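Long-range contacts in beta-lactamase (PDB 6PQ8), which probably hydrolyses beta-lactams to substituted beta-amino acids as a plasmid-encoded class A enzyme of antibiotic resistance, here with clavulanic acid bound: residues K23-L28 with F54-N59; G44-G49 with T184-V189; I50-K55 with N261-A266. The protein carries 1 engineered substitution. One frame throughout, in Å; residues are numbered along the deposited sequence.

Contact 1: K23-L28 with F54-N59; sequences KGTDSL and FKLNVN. With J01 ((2R,3Z,5R)-3-(2-hydroxyethylidene)-7-oxo-4-oxa-1-azabicyclo[3.2.0]heptane-2-carboxylic acid), chain C.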
loop_
_atom_site.group_PDB
_atom_site.type_symbol
_atom_site.label_atom_id
_atom_site.label_comp_id
_atom_site.label_asym_id
_atom_site.label_seq_id
_atom_site.Cartn_x
_atom_site.Cartn_y
_atom_site.Cartn_z
ATOM N N LYS A 23 -29.643 2.239 -7.659
ATOM C CA LYS A 23 -29.791 0.810 -7.919
ATOM C C LYS A 23 -28.531 0.059 -7.488
ATOM O O LYS A 23 -27.703 -0.335 -8.321
ATOM C CB LYS A 23 -30.086 0.548 -9.402
ATOM C CG LYS A 23 -30.543 -0.877 -9.709
ATOM C CD LYS A 23 -31.867 -1.191 -9.021
ATOM C CE LYS A 23 -32.424 -2.539 -9.460
ATOM N NZ LYS A 23 -33.812 -2.747 -8.956
ATOM N N GLY A 24 -28.396 -0.129 -6.176
ATOM C CA GLY A 24 -27.265 -0.847 -5.631
ATOM C C GLY A 24 -25.982 -0.042 -5.651
ATOM O O GLY A 24 -25.785 0.846 -4.814
ATOM N N THR A 25 -25.114 -0.338 -6.623
ATOM C CA THR A 25 -23.771 0.237 -6.633
ATOM C C THR A 25 -23.810 1.758 -6.730
ATOM O O THR A 25 -23.060 2.449 -6.032
ATOM C CB THR A 25 -22.948 -0.357 -7.782
ATOM O OG1 THR A 25 -22.958 -1.788 -7.684
ATOM C CG2 THR A 25 -21.496 0.137 -7.734
ATOM N N ASP A 26 -24.686 2.303 -7.577
ATOM C CA ASP A 26 -24.741 3.753 -7.735
ATOM C C ASP A 26 -25.360 4.447 -6.527
ATOM O O ASP A 26 -25.076 5.626 -6.297
ATOM C CB ASP A 26 -25.504 4.121 -9.015
ATOM C CG ASP A 26 -26.933 3.583 -9.026
ATOM O OD1 ASP A 26 -27.138 2.424 -8.597
ATOM O OD2 ASP A 26 -27.850 4.317 -9.464
ATOM N N SER A 27 -26.190 3.756 -5.745
ATOM C CA SER A 27 -26.656 4.357 -4.500
ATOM C C SER A 27 -25.538 4.394 -3.462
ATOM O O SER A 27 -25.387 5.384 -2.736
ATOM C CB SER A 27 -27.866 3.599 -3.963
ATOM O OG SER A 27 -28.193 4.058 -2.662
ATOM N N LEU A 28 -24.746 3.322 -3.377
ATOM C CA LEU A 28 -23.573 3.330 -2.507
ATOM C C LEU A 28 -22.571 4.391 -2.952
ATOM O O LEU A 28 -22.004 5.107 -2.118
ATOM C CB LEU A 28 -22.926 1.941 -2.492
ATOM C CG LEU A 28 -21.528 1.800 -1.890
ATOM C CD1 LEU A 28 -21.597 1.939 -0.383
ATOM C CD2 LEU A 28 -20.893 0.479 -2.288
ATOM N N PHE A 54 -17.468 -7.299 -8.720
ATOM C CA PHE A 54 -18.094 -6.133 -8.200
ATOM C C PHE A 54 -17.101 -5.013 -8.414
ATOM O O PHE A 54 -15.916 -5.177 -8.244
ATOM C CB PHE A 54 -18.379 -6.321 -6.737
ATOM C CG PHE A 54 -18.794 -5.087 -6.059
ATOM C CD1 PHE A 54 -20.095 -4.707 -6.066
ATOM C CD2 PHE A 54 -17.882 -4.299 -5.440
ATOM C CE1 PHE A 54 -20.487 -3.560 -5.453
ATOM C CE2 PHE A 54 -18.257 -3.145 -4.829
ATOM C CZ PHE A 54 -19.567 -2.770 -4.834
ATOM N N LYS A 55 -17.593 -3.861 -8.786
ATOM C CA LYS A 55 -16.715 -2.770 -9.083
ATOM C C LYS A 55 -17.213 -1.420 -8.599
ATOM O O LYS A 55 -18.352 -1.092 -8.830
ATOM C CB LYS A 55 -16.483 -2.764 -10.577
ATOM C CG LYS A 55 -15.593 -1.684 -11.091
ATOM C CD LYS A 55 -15.102 -2.023 -12.478
ATOM C CE LYS A 55 -14.963 -0.782 -13.321
ATOM N NZ LYS A 55 -16.001 -0.707 -14.374
ATOM N N LEU A 56 -16.508 -0.625 -8.041
ATOM C CA LEU A 56 -16.911 0.717 -7.645
ATOM C C LEU A 56 -15.703 1.640 -7.719
ATOM O O LEU A 56 -14.600 1.277 -7.282
ATOM C CB LEU A 56 -17.497 0.731 -6.235
ATOM C CG LEU A 56 -17.706 2.110 -5.608
ATOM C CD1 LEU A 56 -19.112 2.605 -5.860
ATOM C CD2 LEU A 56 -17.431 2.086 -4.121
ATOM N N ASN A 57 -15.923 2.829 -8.280
ATOM C CA ASN A 57 -14.924 3.883 -8.403
ATOM C C ASN A 57 -15.519 5.189 -7.914
ATOM O O ASN A 57 -16.695 5.465 -8.158
ATOM C CB ASN A 57 -14.476 4.094 -9.854
ATOM C CG ASN A 57 -13.718 2.931 -10.397
ATOM O OD1 ASN A 57 -13.332 2.035 -9.651
ATOM N ND2 ASN A 57 -13.497 2.922 -11.709
ATOM N N VAL A 58 -14.701 5.993 -7.237
ATOM C CA VAL A 58 -15.011 7.386 -6.931
ATOM C C VAL A 58 -13.756 8.199 -7.218
ATOM O O VAL A 58 -12.662 7.843 -6.763
ATOM C CB VAL A 58 -15.476 7.583 -5.474
ATOM C CG1 VAL A 58 -15.955 9.007 -5.247
ATOM C CG2 VAL A 58 -16.571 6.611 -5.124
ATOM N N ASN A 59 -13.906 9.268 -7.996
ATOM C CA ASN A 59 -12.801 10.153 -8.346
ATOM C C ASN A 59 -11.614 9.359 -8.893
ATOM O O ASN A 59 -10.460 9.531 -8.488
ATOM C CB ASN A 59 -12.417 11.007 -7.143
ATOM C CG ASN A 59 -13.581 11.807 -6.634
ATOM O OD1 ASN A 59 -14.452 12.184 -7.411
ATOM N ND2 ASN A 59 -13.623 12.060 -5.338
HETATM O O2 J01 C . -16.764 -11.340 -3.576
HETATM C C5 J01 C . -17.571 -10.452 -3.596
HETATM C C4 J01 C . -17.698 -9.100 -4.286
HETATM C C3 J01 C . -18.924 -8.899 -3.361
HETATM N N1 J01 C . -18.818 -10.313 -2.960
HETATM O O1 J01 C . -20.158 -8.717 -4.081
HETATM C C1 J01 C . -20.942 -9.716 -3.638
HETATM C C2 J01 C . -20.093 -10.928 -3.323
HETATM C C8 J01 C . -20.792 -11.675 -2.185
HETATM O O5 J01 C . -20.431 -11.514 -1.048
HETATM O O4 J01 C . -21.734 -12.382 -2.469
HETATM C C6 J01 C . -22.324 -9.552 -3.510
HETATM C C7 J01 C . -22.873 -8.153 -3.566
HETATM O O3 J01 C . -22.400 -7.519 -4.737
#
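T25 and L28, on the first turn of the N-terminal helix 25-36, pack against F54, just before strand 55-58, and L56 within it, an edge strand of the five-stranded antiparallel sheet of the class A beta-lactamase fold. The interface is small, 202 Å², and is made by van der Waals contact. Its apolar part centres on L28, whose CD2 meets the F54 ring at its edge, near the ring plane, 4.3 Å from CZ. The same methyl lies 4.2 Å from CD2 of L56, so one leucine branch spans two residues on one side of the strand. S291 and Y295 of the C-terminal helix 278-297 touch L28 as well, and L296 touches F54.

Nearer the surface, T25 brings two different branches to the strand. Its methyl stands anti to the backbone N (chi1 -55° for OG1), lies 3.5 Å from O of K55 and reaches CD1 of L56 at 3.9 Å. The hydroxyl branch heads for F54 instead, with OG1 3.8 Å from CE1 in an oblique approach. F54 also touches the bound clavulanic acid, with CB 3.8 Å from C4 of J01.

Polar contacts shape the helix start. G24, with positive phi, is the N-cap residue, and its O accepts from L28 N. Just before it, K23 N donates to OD1 of D26 over 2.7 Å, on the syn side of the carboxylate.

Contact 2: G44-G49 with T184-V189; sequences GVAVLG and TPDATV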
loop_
_atom_site.group_PDB
_atom_site.type_symbol
_atom_site.label_atom_id
_atom_site.label_comp_id
_atom_site.label_asym_id
_atom_site.label_seq_id
_atom_site.Cartn_x
_atom_site.Cartn_y
_atom_site.Cartn_z
ATOM N N GLY A 44 -9.718 9.445 -3.414
ATOM C CA GLY A 44 -9.920 8.425 -4.440
ATOM C C GLY A 44 -10.226 7.065 -3.837
ATOM O O GLY A 44 -9.595 6.646 -2.849
ATOM N N VAL A 45 -11.205 6.376 -4.429
ATOM C CA VAL A 45 -11.730 5.120 -3.907
ATOM C C VAL A 45 -11.848 4.134 -5.054
ATOM O O VAL A 45 -12.328 4.491 -6.133
ATOM C CB VAL A 45 -13.111 5.302 -3.238
ATOM C CG1 VAL A 45 -13.594 3.980 -2.639
ATOM C CG2 VAL A 45 -13.063 6.387 -2.200
ATOM N N ALA A 46 -11.428 2.890 -4.823
ATOM C CA ALA A 46 -11.713 1.816 -5.760
ATOM C C ALA A 46 -11.948 0.529 -4.987
ATOM O O ALA A 46 -11.275 0.261 -3.987
ATOM C CB ALA A 46 -10.586 1.641 -6.783
ATOM N N VAL A 47 -12.922 -0.255 -5.453
ATOM C CA VAL A 47 -13.270 -1.552 -4.883
ATOM C C VAL A 47 -13.370 -2.560 -6.017
ATOM O O VAL A 47 -13.941 -2.264 -7.074
ATOM C CB VAL A 47 -14.606 -1.518 -4.111
ATOM C CG1 VAL A 47 -14.938 -2.910 -3.588
ATOM C CG2 VAL A 47 -14.592 -0.473 -2.979
ATOM N N LEU A 48 -12.831 -3.756 -5.797
ATOM C CA LEU A 48 -12.946 -4.847 -6.759
ATOM C C LEU A 48 -13.274 -6.135 -6.016
ATOM O O LEU A 48 -12.508 -6.548 -5.137
ATOM C CB LEU A 48 -11.654 -5.010 -7.546
ATOM C CG LEU A 48 -11.716 -5.488 -8.980
ATOM C CD1 LEU A 48 -12.956 -4.923 -9.662
ATOM C CD2 LEU A 48 -10.439 -5.088 -9.706
ATOM N N GLY A 49 -14.402 -6.759 -6.357
ATOM C CA GLY A 49 -14.691 -8.086 -5.827
ATOM C C GLY A 49 -13.641 -9.093 -6.269
ATOM O O GLY A 49 -13.104 -9.012 -7.376
ATOM N N THR A 184 -3.676 5.671 -9.981
ATOM C CA THR A 184 -5.128 5.771 -9.879
ATOM C C THR A 184 -5.638 4.724 -8.896
ATOM O O THR A 184 -4.964 3.725 -8.637
ATOM C CB THR A 184 -5.786 5.576 -11.249
ATOM O OG1 THR A 184 -5.546 4.243 -11.720
ATOM C CG2 THR A 184 -5.252 6.586 -12.269
ATOM N N PRO A 185 -6.807 4.936 -8.289
ATOM C CA PRO A 185 -7.312 3.914 -7.358
ATOM C C PRO A 185 -7.624 2.603 -8.054
ATOM O O PRO A 185 -7.412 1.531 -7.472
ATOM C CB PRO A 185 -8.565 4.568 -6.753
ATOM C CG PRO A 185 -8.445 6.006 -7.039
ATOM C CD PRO A 185 -7.649 6.142 -8.301
ATOM N N ASP A 186 -8.124 2.679 -9.294
ATOM C CA ASP A 186 -8.409 1.501 -10.114
ATOM C C ASP A 186 -7.195 0.609 -10.266
ATOM O O ASP A 186 -7.289 -0.612 -10.136
ATOM C CB ASP A 186 -8.853 1.938 -11.504
ATOM C CG ASP A 186 -10.329 1.949 -11.652
ATOM O OD1 ASP A 186 -11.002 1.732 -10.615
ATOM O OD2 ASP A 186 -10.802 2.165 -12.795
ATOM N N ALA A 187 -6.057 1.203 -10.624
ATOM C CA ALA A 187 -4.854 0.423 -10.862
ATOM C C ALA A 187 -4.476 -0.391 -9.626
ATOM O O ALA A 187 -4.174 -1.585 -9.727
ATOM C CB ALA A 187 -3.715 1.352 -11.292
ATOM N N THR A 188 -4.513 0.235 -8.444
ATOM C CA THR A 188 -4.147 -0.466 -7.215
ATOM C C THR A 188 -5.018 -1.697 -7.012
ATOM O O THR A 188 -4.524 -2.801 -6.746
ATOM C CB THR A 188 -4.290 0.466 -6.009
ATOM O OG1 THR A 188 -3.701 1.735 -6.301
ATOM C CG2 THR A 188 -3.610 -0.147 -4.783
ATOM N N VAL A 189 -6.325 -1.517 -7.151
ATOM C CA VAL A 189 -7.276 -2.573 -6.865
ATOM C C VAL A 189 -7.170 -3.699 -7.906
ATOM O O VAL A 189 -7.292 -4.889 -7.567
ATOM C CB VAL A 189 -8.647 -1.877 -6.745
ATOM C CG1 VAL A 189 -9.621 -2.252 -7.826
ATOM C CG2 VAL A 189 -9.204 -2.009 -5.334
#
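A46 meets the first turn of helix 185-196 so closely that its CB lies 3.2 Å from the carbonyl O of P185. Around this methyl the packing is dense: CB of P185 is 3.6 Å from the CB of A46, and CB of V189, one turn further along the helix, is 4.0 Å from it. The proline ring continues the contact toward G44, where CG rests over the strand backbone 3.8 Å from the glycine C. With no side chain at G44, the ring can lie against the main chain. T184, the N-cap residue, starts this helix turn by accepting at OG1 from A187 N, with an N-H...O angle of 158°.

The second tight point belongs to V189, whose two methyls divide between A46 and L48. CG2 reaches O of A46 at 3.4 Å, while CG1 of V189 is only 3.4 Å from CB of L48, closer than usual van der Waals contact. The chi1 of V189, 114°, is off the staggered positions, in keeping with a strained fit.

Looser ground lies at D186, which is partly exposed. Its CB points away from the strand, and its carboxylate merely brushes A46, OD1 to CB 3.9 Å.

The axes of strand 44-49 and helix segment 185-189 approach to 7.1 Å, with their N-to-C directions 32° apart. V45 and V47 point to the other face, toward helix 278-297, giving the helix-covered sheet, with helices on both faces, of the class A beta-lactamase alpha/beta domain.

Contact 3: I50-K55 with N261-A266; sequences IEDNFK and NGKHFA. With J01 ((2R,3Z,5R)-3-(2-hydroxyethylidene)-7-oxo-4-oxa-1-azabicyclo[3.2.0]heptane-2-carboxylic acid), chain C.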
loop_
_atom_site.group_PDB
_atom_site.type_symbol
_atom_site.label_atom_id
_atom_site.label_comp_id
_atom_site.label_asym_id
_atom_site.label_seq_id
_atom_site.Cartn_x
_atom_site.Cartn_y
_atom_site.Cartn_z
ATOM N N ILE A 50 -13.325 -10.031 -5.412
ATOM C CA ILE A 50 -12.348 -11.019 -5.744
ATOM C C ILE A 50 -12.946 -12.177 -6.509
ATOM O O ILE A 50 -12.499 -12.482 -7.573
ATOM C CB ILE A 50 -11.613 -11.519 -4.508
ATOM C CG1 ILE A 50 -10.785 -10.397 -3.937
ATOM C CG2 ILE A 50 -10.713 -12.682 -4.836
ATOM C CD1 ILE A 50 -9.752 -9.901 -4.887
ATOM N N GLU A 51 -13.956 -12.805 -5.958
ATOM C CA GLU A 51 -14.542 -13.934 -6.617
ATOM C C GLU A 51 -15.854 -13.662 -7.337
ATOM O O GLU A 51 -16.224 -14.376 -8.212
ATOM C CB GLU A 51 -14.518 -15.192 -5.750
ATOM C CG GLU A 51 -14.909 -15.100 -4.304
ATOM C CD GLU A 51 -13.916 -14.401 -3.407
ATOM O OE1 GLU A 51 -12.864 -14.923 -3.072
ATOM O OE2 GLU A 51 -14.243 -13.331 -2.972
ATOM N N ASP A 52 -16.507 -12.578 -6.988
ATOM C CA ASP A 52 -17.758 -12.195 -7.592
ATOM C C ASP A 52 -17.523 -10.824 -8.066
ATOM O O ASP A 52 -17.482 -9.921 -7.285
ATOM C CB ASP A 52 -18.875 -12.140 -6.560
ATOM C CG ASP A 52 -19.464 -13.509 -6.239
ATOM O OD1 ASP A 52 -18.961 -14.529 -6.708
ATOM O OD2 ASP A 52 -20.447 -13.565 -5.510
ATOM N N ASN A 53 -17.394 -10.652 -9.357
ATOM C CA ASN A 53 -17.130 -9.350 -9.897
ATOM C C ASN A 53 -18.052 -8.195 -9.467
ATOM O O ASN A 53 -19.219 -8.131 -9.761
ATOM C CB ASN A 53 -17.004 -9.426 -11.393
ATOM C CG ASN A 53 -18.290 -9.166 -12.069
ATOM O OD1 ASN A 53 -19.258 -9.906 -11.896
ATOM N ND2 ASN A 53 -18.336 -8.085 -12.806
ATOM N N PHE A 54 -17.468 -7.299 -8.720
ATOM C CA PHE A 54 -18.094 -6.133 -8.200
ATOM C C PHE A 54 -17.101 -5.013 -8.414
ATOM O O PHE A 54 -15.916 -5.177 -8.244
ATOM C CB PHE A 54 -18.379 -6.321 -6.737
ATOM C CG PHE A 54 -18.794 -5.087 -6.059
ATOM C CD1 PHE A 54 -20.095 -4.707 -6.066
ATOM C CD2 PHE A 54 -17.882 -4.299 -5.440
ATOM C CE1 PHE A 54 -20.487 -3.560 -5.453
ATOM C CE2 PHE A 54 -18.257 -3.145 -4.829
ATOM C CZ PHE A 54 -19.567 -2.770 -4.834
ATOM N N LYS A 55 -17.593 -3.861 -8.786
ATOM C CA LYS A 55 -16.715 -2.770 -9.083
ATOM C C LYS A 55 -17.213 -1.420 -8.599
ATOM O O LYS A 55 -18.352 -1.092 -8.830
ATOM C CB LYS A 55 -16.483 -2.764 -10.577
ATOM C CG LYS A 55 -15.593 -1.684 -11.091
ATOM C CD LYS A 55 -15.102 -2.023 -12.478
ATOM C CE LYS A 55 -14.963 -0.782 -13.321
ATOM N NZ LYS A 55 -16.001 -0.707 -14.374
ATOM N N ASN A 261 -19.094 -14.107 4.763
ATOM C CA ASN A 261 -19.324 -15.351 4.045
ATOM C C ASN A 261 -18.043 -15.968 3.507
ATOM O O ASN A 261 -18.114 -16.924 2.730
ATOM C CB ASN A 261 -20.321 -15.128 2.899
ATOM C CG ASN A 261 -19.769 -14.251 1.798
ATOM O OD1 ASN A 261 -18.665 -13.706 1.896
ATOM N ND2 ASN A 261 -20.542 -14.106 0.731
ATOM N N GLY A 262 -16.875 -15.446 3.874
ATOM C CA GLY A 262 -15.631 -16.011 3.405
ATOM C C GLY A 262 -15.158 -15.515 2.054
ATOM O O GLY A 262 -14.043 -15.864 1.643
ATOM N N LYS A 263 -15.959 -14.723 1.346
ATOM C CA LYS A 263 -15.483 -14.072 0.135
ATOM C C LYS A 263 -14.628 -12.845 0.483
ATOM O O LYS A 263 -14.501 -12.456 1.648
ATOM C CB LYS A 263 -16.668 -13.692 -0.749
ATOM C CG LYS A 263 -17.260 -14.891 -1.470
ATOM C CD LYS A 263 -18.505 -14.520 -2.241
ATOM C CE LYS A 263 -19.134 -15.749 -2.880
ATOM N NZ LYS A 263 -20.534 -15.472 -3.311
ATOM N N HIS A 264 -14.046 -12.221 -0.547
ATOM C CA HIS A 264 -13.102 -11.126 -0.365
ATOM C C HIS A 264 -13.371 -10.001 -1.360
ATOM O O HIS A 264 -13.979 -10.208 -2.412
ATOM C CB HIS A 264 -11.649 -11.601 -0.529
ATOM C CG HIS A 264 -11.302 -12.777 0.326
ATOM N ND1 HIS A 264 -11.619 -14.069 -0.027
ATOM C CD2 HIS A 264 -10.681 -12.857 1.526
ATOM C CE1 HIS A 264 -11.203 -14.898 0.916
ATOM N NE2 HIS A 264 -10.633 -14.189 1.871
ATOM N N PHE A 265 -12.888 -8.796 -1.013
ATOM C CA PHE A 265 -12.839 -7.662 -1.931
ATOM C C PHE A 265 -11.546 -6.868 -1.734
ATOM O O PHE A 265 -11.026 -6.763 -0.620
ATOM C CB PHE A 265 -14.081 -6.745 -1.789
ATOM C CG PHE A 265 -14.256 -6.096 -0.421
ATOM C CD1 PHE A 265 -14.908 -6.766 0.610
ATOM C CD2 PHE A 265 -13.826 -4.792 -0.194
ATOM C CE1 PHE A 265 -15.100 -6.164 1.856
ATOM C CE2 PHE A 265 -14.008 -4.181 1.040
ATOM C CZ PHE A 265 -14.647 -4.869 2.070
ATOM N N ALA A 266 -11.002 -6.358 -2.835
ATOM C CA ALA A 266 -9.882 -5.430 -2.798
ATOM C C ALA A 266 -10.412 -3.998 -2.767
ATOM O O ALA A 266 -11.375 -3.665 -3.459
ATOM C CB ALA A 266 -8.970 -5.634 -4.008
HETATM O O2 J01 C . -16.764 -11.340 -3.576
HETATM C C5 J01 C . -17.571 -10.452 -3.596
HETATM C C4 J01 C . -17.698 -9.100 -4.286
HETATM C C3 J01 C . -18.924 -8.899 -3.361
HETATM N N1 J01 C . -18.818 -10.313 -2.960
HETATM O O1 J01 C . -20.158 -8.717 -4.081
HETATM C C1 J01 C . -20.942 -9.716 -3.638
HETATM C C2 J01 C . -20.093 -10.928 -3.323
HETATM C C8 J01 C . -20.792 -11.675 -2.185
HETATM O O5 J01 C . -20.431 -11.514 -1.048
HETATM O O4 J01 C . -21.734 -12.382 -2.469
HETATM C C6 J01 C . -22.324 -9.552 -3.510
HETATM C C7 J01 C . -22.873 -8.153 -3.566
HETATM O O3 J01 C . -22.400 -7.519 -4.737
#
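A bend at chi2 (-72°) turns the side chain of E51 across K263 and H264, bringing its carboxylate to the start of strand 264-274. K263 is extended beyond CG and carries NZ out to D52. The E51 carboxylate meets H264 at two points. OE2 accepts from the backbone N over 2.7 Å, on the syn side and 28° out of the carboxylate plane, whereas OE1 lies at the edge of the imidazole and takes only a weak bond from ND1 at 3.4 Å. Carboxylate and ring planes stand 44° apart.

Where the side chains of E51 and K263 cross, their CG atoms are 3.7 Å apart. NZ of K263 forms a salt bridge with D52, approaching OD2 (2.9 Å) from above the carboxylate plane.

These residues belong to the loop between strands 42-49 and 55-58 and to the turn leading into strand 264-274, at one end of the five-stranded antiparallel sheet. I50 N donates to H264 O over 3.1 Å, from above the carbonyl plane, continuing the pairing of L48 with A266 by one step from within the loop; I50 CG1 packs on CB of H264.

The clavulanic acid carboxylate receives a hydrogen bond from ND2 of N261 to O5 of J01 (3.1 Å) and a weak one from K263 NZ to O4. OD1 of N261 accepts from K263 N, an Asx turn that probably helps hold the amide facing the ligand.

Overall arrangement
The three contacts lie on the same side of the molecule's centre, their own centres 12 to 14 Å apart, and all reach the five-stranded antiparallel sheet. Contact 1 lies at its edge strand 55-58, contact 2 joins the neighbouring strand 42-49 to helix 185-196, and contact 3 ties the loop between those strands to strand 264-274, next across the sheet. A probable hydrogen bond from G49 N to F54 O and the pairing of L48 with A266 link them. Contacts 1 and 3 share F54 and K55, and both touch the clavulanic acid. Along the chain, contact 2 alternates with each of the others. Together they bring the N-terminal helix and strands, helix 185-196 and strand 264-274, distant in sequence, into one alpha/beta domain.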